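Local structure of putative phenazine biosynthesis PhzC/PhzF protein (Clostridium difficile, 4DUN) at residues S144-L149 and S189-P194; I178-Q181 and F187-R190; N209-W214 and I235-L240. The protein is probably an isomerase of the PhzF family, although its own substrate and reaction are not established. All coordinates share one frame; numbering follows the deposited sequence. Where two conformers were deposited one is given.

Interaction 1. Residues S144-L149 and S189-P194; sequences SRDLIL and SRYFCP
Tyr191 OH donates a 2.7 Å hydrogen bond to Asp146 OD1, bridging two segments whose backbones stay well apart, with 9.2 Å between the CA atoms of Asp146 and Tyr191. The tyrosine reaches across because its CG lies opposite the backbone N (chi1 -173°). Its ring stands almost perpendicular to the carboxylate, and the hydroxyl meets OD1 from above the carboxylate plane, 43° out of it. Asp146 OD2 lies at the ring edge, 3.4 Å from Tyr191 CE2. This is the tight, buried part of the contact. Arg145, the preceding residue, folds back through a bend at chi3 (68°) and holds OD2 side-on with two nitrogens of its guanidinium. Arg145 NH1 approaches the syn lone pair of Asp146 OD2 at 2.8 Å in a salt bridge, while Arg145 NE comes to OD2 at 3.2 Å from above the carboxylate plane. OD2 takes these two stronger arginine bonds, OD1 the tyrosine and weak bonds from Arg145 NE and Gly175 N; together they fix the rotation of the carboxylate. The Arg145 side is looser and exposed: NH1 passes Tyr191 OH obliquely at 3.6 Å without bonding to it and, already paired with OD2, also bonds to Ser205 OG. A sulfate near Arg145 and a bis-tris molecule hydrogen-bonded to Tyr191 OH are both probably from the crystallisation liquor. The tyrosine side chain is about 10 Å from that of Glu47, the predicted active-site residue. This location is consistent with the interdomain cleft in which PhzF and diaminopimelate epimerase relatives carry their active site.

Interaction 2. Residues I178-Q181 and F187-R190; sequences ITAQ and FVSR
Thr179 sets OG1 anti to its backbone N (chi1 -171°), from where it reaches across to donate to Val188 O at 2.8 Å; Ile178 tucks CG1 between its N and carbonyl carbon (chi1 60°), laying it beside Arg190 CB at 3.8 Å, both side chains pointing the same way. The backbones form an antiparallel hairpin, their strand directions 164° apart. Ile178 and Arg190 make one hydrogen-bonded pair, each N reaching the other's O at 3.1 Å. Ala180 and Val188 make the next, with Val188 N 2.9 Å from Ala180 O and Ala180 N 3.1 Å from Val188 O. Val188 O therefore accepts twice, from Thr179 OG1 and Ala180 N, which approach opposite faces of its carbonyl plane. Between the two hydrogen-bonded pairs lies the non-hydrogen-bonded pair Thr179 and Ser189; there Ser189 CA comes 3.1 Å from Ile178 O in a CA-H...O contact. Arg190 carries its guanidinium on to Glu199 and to the carbonyls of Val157 and Tyr160. The threonine hydroxyl thus gives to Val188 O within the hairpin and is also bonded to Trp214 NE1 of helix 207-218, so one buried group links strand pair and helix.

Interaction 3. Residues N209-W214 and I235-L240; sequences NLIPYW and IQCEVL
Ile211 projects from helix 207-218 onto strand 233-239 and divides its two branches between two residues of that strand. The longer branch lies against Cys237: Ile211 CD1 is 3.6 Å from Cys237 CB, and Ile211 CG1 is equally close, 3.6 Å, to Cys237 SG. The shorter branch meets Val239, with Ile211 CG2 3.6 Å from Val239 CG2 as the two side chains run past one another, headed in contrary directions. The split follows from the first torsion of the isoleucine (chi1 -67°), which sets CG1 beside the backbone N and CG2 opposite it. Cys237 points at the helix; Val239, two residues on, reaches it with one methyl, while Glu238 between them is directed away. The axes of helix 209-214 and strand 235-239 make an angle of 62° and approach to 8.6 Å. Further out, Met223, Val245 and Ile247 from the flanking strands touch Ile211 and extend the apolar surface beneath it. The strand itself is held by backbone bonds on both flanks, Cys237 to Met223 and Val239 to His221 on one, Glu238 to Lys246 on the other. In the helix, Pro212 lacks an N-H and interrupts the bonding at a kink, but bonding resumes with Tyr213 N to Asn209 O at 3.2 Å and Trp214 N to Leu210 O at 2.9 Å. One turn before the kink, Asn209 ND2 bonds to Ile119 O. Between helix and strand the chemistry is almost entirely apolar: methyl, methylene and thiol groups meet by shape and dispersion, while directional polar bonds are left to the flanking backbone and to residues beyond the interface.

Strand 187-193 runs through interactions 1 and 2, which share Ser189 and Arg190 and have centres about 10 Å apart. Strand 176-181 lies between strands 147-150 and 187-193: Thr179 N is 2.9 Å from Leu149 O, so the hairpin of interaction 2 continues into strand 147-150. The helix of interaction 3 packs against both. Trp214 NE1 reaches Thr179 OG1 at 2.9 Å, Trp214 CD1 lies 3.3 Å from Phe187 CG, and Asn209 ND2 is 2.9 Å from Ser144 OG. Such a helix enclosed by strands is consistent with the PhzF fold. Interaction 1 adjoins the bis-tris and lies about 10 Å (Tyr191 to Glu47 side chains) from the predicted active-site residue; interactions 2 and 3 lie away from that site.

Interaction 1. Residues S144-L149 and S189-P194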
# COMPACT_ATOMS: atom_id res chain seq x y z
N SER A 144 7.83 -26.94 -11.82
CA SER A 144 8.22 -27.11 -10.41
C SER A 144 7.06 -26.56 -9.57
O SER A 144 5.91 -26.75 -9.98
CB SER A 144 9.55 -26.41 -10.12
OG SER A 144 9.99 -26.61 -8.78
N ARG A 145 7.33 -25.88 -8.44
CA ARG A 145 6.27 -25.24 -7.63
C ARG A 145 5.56 -24.21 -8.54
O ARG A 145 4.33 -24.11 -8.56
CB ARG A 145 6.89 -24.56 -6.40
CG ARG A 145 5.88 -23.81 -5.53
CD ARG A 145 6.55 -22.80 -4.62
NE ARG A 145 7.15 -21.69 -5.36
CZ ARG A 145 7.92 -20.76 -4.81
NH1 ARG A 145 8.44 -19.79 -5.56
NH2 ARG A 145 8.17 -20.77 -3.51
N ASP A 146 6.37 -23.53 -9.36
CA ASP A 146 5.96 -22.53 -10.34
C ASP A 146 6.08 -23.07 -11.77
O ASP A 146 6.83 -24.03 -12.03
CB ASP A 146 6.84 -21.27 -10.20
CG ASP A 146 6.91 -20.71 -8.80
OD1 ASP A 146 5.84 -20.36 -8.25
OD2 ASP A 146 8.02 -20.64 -8.24
N LEU A 147 5.37 -22.42 -12.70
CA LEU A 147 5.46 -22.74 -14.12
C LEU A 147 6.56 -21.87 -14.71
O LEU A 147 6.60 -20.66 -14.43
CB LEU A 147 4.13 -22.50 -14.84
CG LEU A 147 4.09 -22.78 -16.35
CD1 LEU A 147 4.28 -24.28 -16.64
CD2 LEU A 147 2.75 -22.32 -16.95
N ILE A 148 7.48 -22.47 -15.46
CA ILE A 148 8.61 -21.73 -16.02
C ILE A 148 8.48 -21.70 -17.54
O ILE A 148 8.48 -22.75 -18.18
CB ILE A 148 9.96 -22.33 -15.56
CG1 ILE A 148 10.03 -22.35 -14.00
CG2 ILE A 148 11.15 -21.55 -16.16
CD1 ILE A 148 10.94 -23.36 -13.43
N LEU A 149 8.42 -20.48 -18.09
CA LEU A 149 8.30 -20.27 -19.54
C LEU A 149 9.56 -19.66 -20.07
O LEU A 149 9.92 -18.53 -19.72
CB LEU A 149 7.08 -19.36 -19.88
CG LEU A 149 5.71 -19.76 -19.25
CD1 LEU A 149 4.64 -18.71 -19.56
CD2 LEU A 149 5.27 -21.15 -19.70
N SER A 189 14.43 -12.77 -15.43
CA SER A 189 13.10 -13.35 -15.20
C SER A 189 12.14 -12.30 -14.68
O SER A 189 12.54 -11.20 -14.32
CB SER A 189 13.14 -14.54 -14.24
OG SER A 189 13.39 -14.12 -12.90
N ARG A 190 10.86 -12.62 -14.77
CA ARG A 190 9.75 -11.88 -14.18
C ARG A 190 8.85 -12.93 -13.56
O ARG A 190 8.72 -14.03 -14.10
CB ARG A 190 9.02 -10.99 -15.19
CG ARG A 190 9.85 -9.77 -15.61
CD ARG A 190 9.21 -9.06 -16.77
NE ARG A 190 7.99 -8.37 -16.37
CZ ARG A 190 7.07 -7.93 -17.21
NH1 ARG A 190 7.21 -8.10 -18.53
NH2 ARG A 190 5.99 -7.31 -16.75
N TYR A 191 8.29 -12.62 -12.39
CA TYR A 191 7.47 -13.56 -11.63
C TYR A 191 6.09 -12.96 -11.41
O TYR A 191 5.98 -11.87 -10.84
CB TYR A 191 8.18 -13.89 -10.30
CG TYR A 191 7.52 -14.97 -9.48
CD1 TYR A 191 6.42 -14.69 -8.66
CD2 TYR A 191 8.07 -16.25 -9.41
CE1 TYR A 191 5.83 -15.69 -7.88
CE2 TYR A 191 7.48 -17.26 -8.63
CZ TYR A 191 6.36 -16.97 -7.87
OH TYR A 191 5.78 -17.95 -7.10
N PHE A 192 5.05 -13.67 -11.81
CA PHE A 192 3.66 -13.21 -11.70
C PHE A 192 2.88 -14.03 -10.68
O PHE A 192 2.93 -15.28 -10.69
CB PHE A 192 2.97 -13.23 -13.08
CG PHE A 192 3.74 -12.42 -14.10
CD1 PHE A 192 3.68 -11.02 -14.09
CD2 PHE A 192 4.56 -13.04 -15.04
CE1 PHE A 192 4.44 -10.27 -14.99
CE2 PHE A 192 5.32 -12.28 -15.93
CZ PHE A 192 5.24 -10.90 -15.91
N CYS A 193 2.14 -13.32 -9.80
CA CYS A 193 1.29 -13.86 -8.74
C CYS A 193 -0.17 -13.66 -9.14
O CYS A 193 -0.75 -12.59 -8.87
CB CYS A 193 1.61 -13.19 -7.41
SG CYS A 193 3.38 -13.08 -7.04
N PRO A 194 -0.77 -14.66 -9.84
CA PRO A 194 -2.12 -14.47 -10.39
C PRO A 194 -3.22 -14.20 -9.36
O PRO A 194 -4.08 -13.36 -9.62
CB PRO A 194 -2.37 -15.78 -11.16
CG PRO A 194 -0.97 -16.27 -11.51
CD PRO A 194 -0.21 -15.96 -10.27

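Interaction 2. Residues I178-Q181 and F187-R190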
# COMPACT_ATOMS: atom_id res chain seq x y z
N ILE A 178 8.60 -16.16 -16.31
CA ILE A 178 9.07 -16.03 -17.68
C ILE A 178 10.58 -15.78 -17.56
O ILE A 178 11.01 -15.08 -16.65
CB ILE A 178 8.31 -14.99 -18.54
CG1 ILE A 178 8.41 -13.56 -17.95
CG2 ILE A 178 6.85 -15.43 -18.78
CD1 ILE A 178 7.86 -12.44 -18.87
N THR A 179 11.39 -16.44 -18.39
CA THR A 179 12.85 -16.30 -18.25
C THR A 179 13.53 -16.30 -19.62
O THR A 179 12.98 -16.85 -20.57
CB THR A 179 13.41 -17.43 -17.32
OG1 THR A 179 14.78 -17.18 -17.03
CG2 THR A 179 13.28 -18.83 -17.93
N ALA A 180 14.72 -15.69 -19.71
CA ALA A 180 15.54 -15.68 -20.94
C ALA A 180 16.96 -15.33 -20.59
O ALA A 180 17.22 -14.94 -19.45
CB ALA A 180 14.98 -14.67 -21.95
N GLN A 181 17.90 -15.48 -21.54
CA GLN A 181 19.28 -15.04 -21.29
C GLN A 181 19.29 -13.50 -21.16
O GLN A 181 18.49 -12.84 -21.82
CB GLN A 181 20.21 -15.46 -22.43
CG GLN A 181 20.87 -16.80 -22.22
CD GLN A 181 21.88 -17.07 -23.29
OE1 GLN A 181 23.02 -16.58 -23.25
NE2 GLN A 181 21.49 -17.86 -24.27
N PHE A 187 21.14 -14.20 -16.87
CA PHE A 187 19.76 -14.51 -17.19
C PHE A 187 18.85 -13.53 -16.52
O PHE A 187 19.26 -12.80 -15.61
CB PHE A 187 19.38 -15.96 -16.82
CG PHE A 187 19.45 -16.35 -15.37
CD1 PHE A 187 20.60 -16.90 -14.83
CD2 PHE A 187 18.32 -16.23 -14.55
CE1 PHE A 187 20.63 -17.34 -13.51
CE2 PHE A 187 18.35 -16.68 -13.23
CZ PHE A 187 19.51 -17.22 -12.71
N VAL A 188 17.59 -13.49 -17.00
CA VAL A 188 16.58 -12.58 -16.48
C VAL A 188 15.31 -13.33 -16.26
O VAL A 188 15.10 -14.39 -16.87
CB VAL A 188 16.34 -11.35 -17.43
CG1 VAL A 188 17.58 -10.48 -17.56
CG2 VAL A 188 15.82 -11.78 -18.81
N SER A 189 14.43 -12.77 -15.43
CA SER A 189 13.10 -13.35 -15.20
C SER A 189 12.14 -12.30 -14.68
O SER A 189 12.54 -11.20 -14.32
CB SER A 189 13.14 -14.54 -14.24
OG SER A 189 13.39 -14.12 -12.90
N ARG A 190 10.86 -12.62 -14.77
CA ARG A 190 9.75 -11.88 -14.18
C ARG A 190 8.85 -12.93 -13.56
O ARG A 190 8.72 -14.03 -14.10
CB ARG A 190 9.02 -10.99 -15.19
CG ARG A 190 9.85 -9.77 -15.61
CD ARG A 190 9.21 -9.06 -16.77
NE ARG A 190 7.99 -8.37 -16.37
CZ ARG A 190 7.07 -7.93 -17.21
NH1 ARG A 190 7.21 -8.10 -18.53
NH2 ARG A 190 5.99 -7.31 -16.75

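Interaction 3. Residues N209-W214 and I235-L240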
# COMPACT_ATOMS: atom_id res chain seq x y z
N ASN A 209 15.02 -22.94 -8.94
CA ASN A 209 14.88 -23.58 -10.24
C ASN A 209 15.74 -22.92 -11.29
O ASN A 209 16.31 -23.61 -12.13
CB ASN A 209 13.44 -23.52 -10.75
CG ASN A 209 12.35 -23.99 -9.82
OD1 ASN A 209 11.30 -23.35 -9.73
ND2 ASN A 209 12.51 -25.14 -9.18
N LEU A 210 15.76 -21.57 -11.32
CA LEU A 210 16.43 -20.83 -12.39
C LEU A 210 17.93 -21.04 -12.37
O LEU A 210 18.52 -21.17 -13.44
CB LEU A 210 16.09 -19.32 -12.34
CG LEU A 210 14.62 -18.96 -12.64
CD1 LEU A 210 14.36 -17.48 -12.35
CD2 LEU A 210 14.21 -19.33 -14.11
N ILE A 211 18.53 -21.13 -11.16
CA ILE A 211 19.99 -21.32 -11.03
C ILE A 211 20.42 -22.68 -11.64
O ILE A 211 21.25 -22.63 -12.55
CB ILE A 211 20.50 -21.12 -9.59
CG1 ILE A 211 20.33 -19.63 -9.15
CG2 ILE A 211 21.95 -21.61 -9.46
CD1 ILE A 211 20.57 -19.39 -7.64
N PRO A 212 19.90 -23.88 -11.22
CA PRO A 212 20.37 -25.12 -11.87
C PRO A 212 20.06 -25.12 -13.36
O PRO A 212 20.88 -25.60 -14.15
CB PRO A 212 19.59 -26.24 -11.14
CG PRO A 212 18.42 -25.54 -10.50
CD PRO A 212 18.94 -24.17 -10.14
N TYR A 213 18.91 -24.58 -13.76
CA TYR A 213 18.58 -24.55 -15.17
C TYR A 213 19.54 -23.72 -16.04
O TYR A 213 20.03 -24.21 -17.04
CB TYR A 213 17.15 -24.06 -15.41
CG TYR A 213 16.89 -23.89 -16.88
CD1 TYR A 213 16.57 -24.97 -17.68
CD2 TYR A 213 17.03 -22.66 -17.49
CE1 TYR A 213 16.36 -24.82 -19.04
CE2 TYR A 213 16.83 -22.50 -18.83
CZ TYR A 213 16.49 -23.58 -19.61
OH TYR A 213 16.30 -23.40 -20.97
N TRP A 214 19.85 -22.50 -15.62
CA TRP A 214 20.78 -21.66 -16.38
C TRP A 214 22.23 -22.08 -16.17
O TRP A 214 23.04 -21.93 -17.09
CB TRP A 214 20.56 -20.18 -16.07
CG TRP A 214 19.30 -19.64 -16.69
CD1 TRP A 214 18.14 -19.30 -16.05
CD2 TRP A 214 19.05 -19.45 -18.10
NE1 TRP A 214 17.22 -18.83 -16.96
CE2 TRP A 214 17.74 -18.95 -18.23
CE3 TRP A 214 19.83 -19.64 -19.26
CZ2 TRP A 214 17.18 -18.65 -19.47
CZ3 TRP A 214 19.26 -19.35 -20.49
CH2 TRP A 214 17.96 -18.83 -20.58
N ILE A 235 20.13 -10.29 -8.42
CA ILE A 235 20.35 -11.46 -7.58
C ILE A 235 21.66 -12.11 -7.93
O ILE A 235 21.87 -12.50 -9.09
CB ILE A 235 19.19 -12.50 -7.73
CG1 ILE A 235 17.77 -11.86 -7.62
CG2 ILE A 235 19.37 -13.65 -6.72
CD1 ILE A 235 17.20 -11.30 -8.99
N GLN A 236 22.54 -12.24 -6.94
CA GLN A 236 23.82 -12.95 -7.09
C GLN A 236 23.50 -14.41 -6.86
O GLN A 236 22.84 -14.75 -5.86
CB GLN A 236 24.91 -12.44 -6.11
CG GLN A 236 25.19 -10.94 -6.15
CD GLN A 236 25.55 -10.41 -7.51
OE1 GLN A 236 26.28 -11.04 -8.29
NE2 GLN A 236 25.04 -9.23 -7.83
N CYS A 237 23.92 -15.27 -7.80
CA CYS A 237 23.59 -16.69 -7.86
C CYS A 237 24.82 -17.54 -7.85
O CYS A 237 25.76 -17.25 -8.60
CB CYS A 237 22.79 -16.98 -9.12
SG CYS A 237 21.21 -16.10 -9.22
N GLU A 238 24.80 -18.63 -7.08
CA GLU A 238 25.93 -19.56 -7.03
C GLU A 238 25.45 -20.98 -6.74
O GLU A 238 24.67 -21.20 -5.81
CB GLU A 238 26.98 -19.13 -5.99
CG GLU A 238 28.21 -20.03 -5.96
CD GLU A 238 29.32 -19.65 -5.01
OE1 GLU A 238 29.26 -18.56 -4.40
OE2 GLU A 238 30.28 -20.45 -4.88
N VAL A 239 25.96 -21.94 -7.54
CA VAL A 239 25.68 -23.38 -7.40
C VAL A 239 26.66 -23.85 -6.34
O VAL A 239 27.88 -23.68 -6.51
CB VAL A 239 25.83 -24.17 -8.73
CG1 VAL A 239 25.58 -25.67 -8.51
CG2 VAL A 239 24.91 -23.64 -9.81
N LEU A 240 26.15 -24.42 -5.24
CA LEU A 240 26.99 -24.95 -4.17
C LEU A 240 27.10 -26.50 -4.29
O LEU A 240 26.46 -27.08 -5.16
CB LEU A 240 26.52 -24.46 -2.78
CG LEU A 240 26.50 -22.92 -2.58
CD1 LEU A 240 26.06 -22.54 -1.17
CD2 LEU A 240 27.89 -22.27 -2.86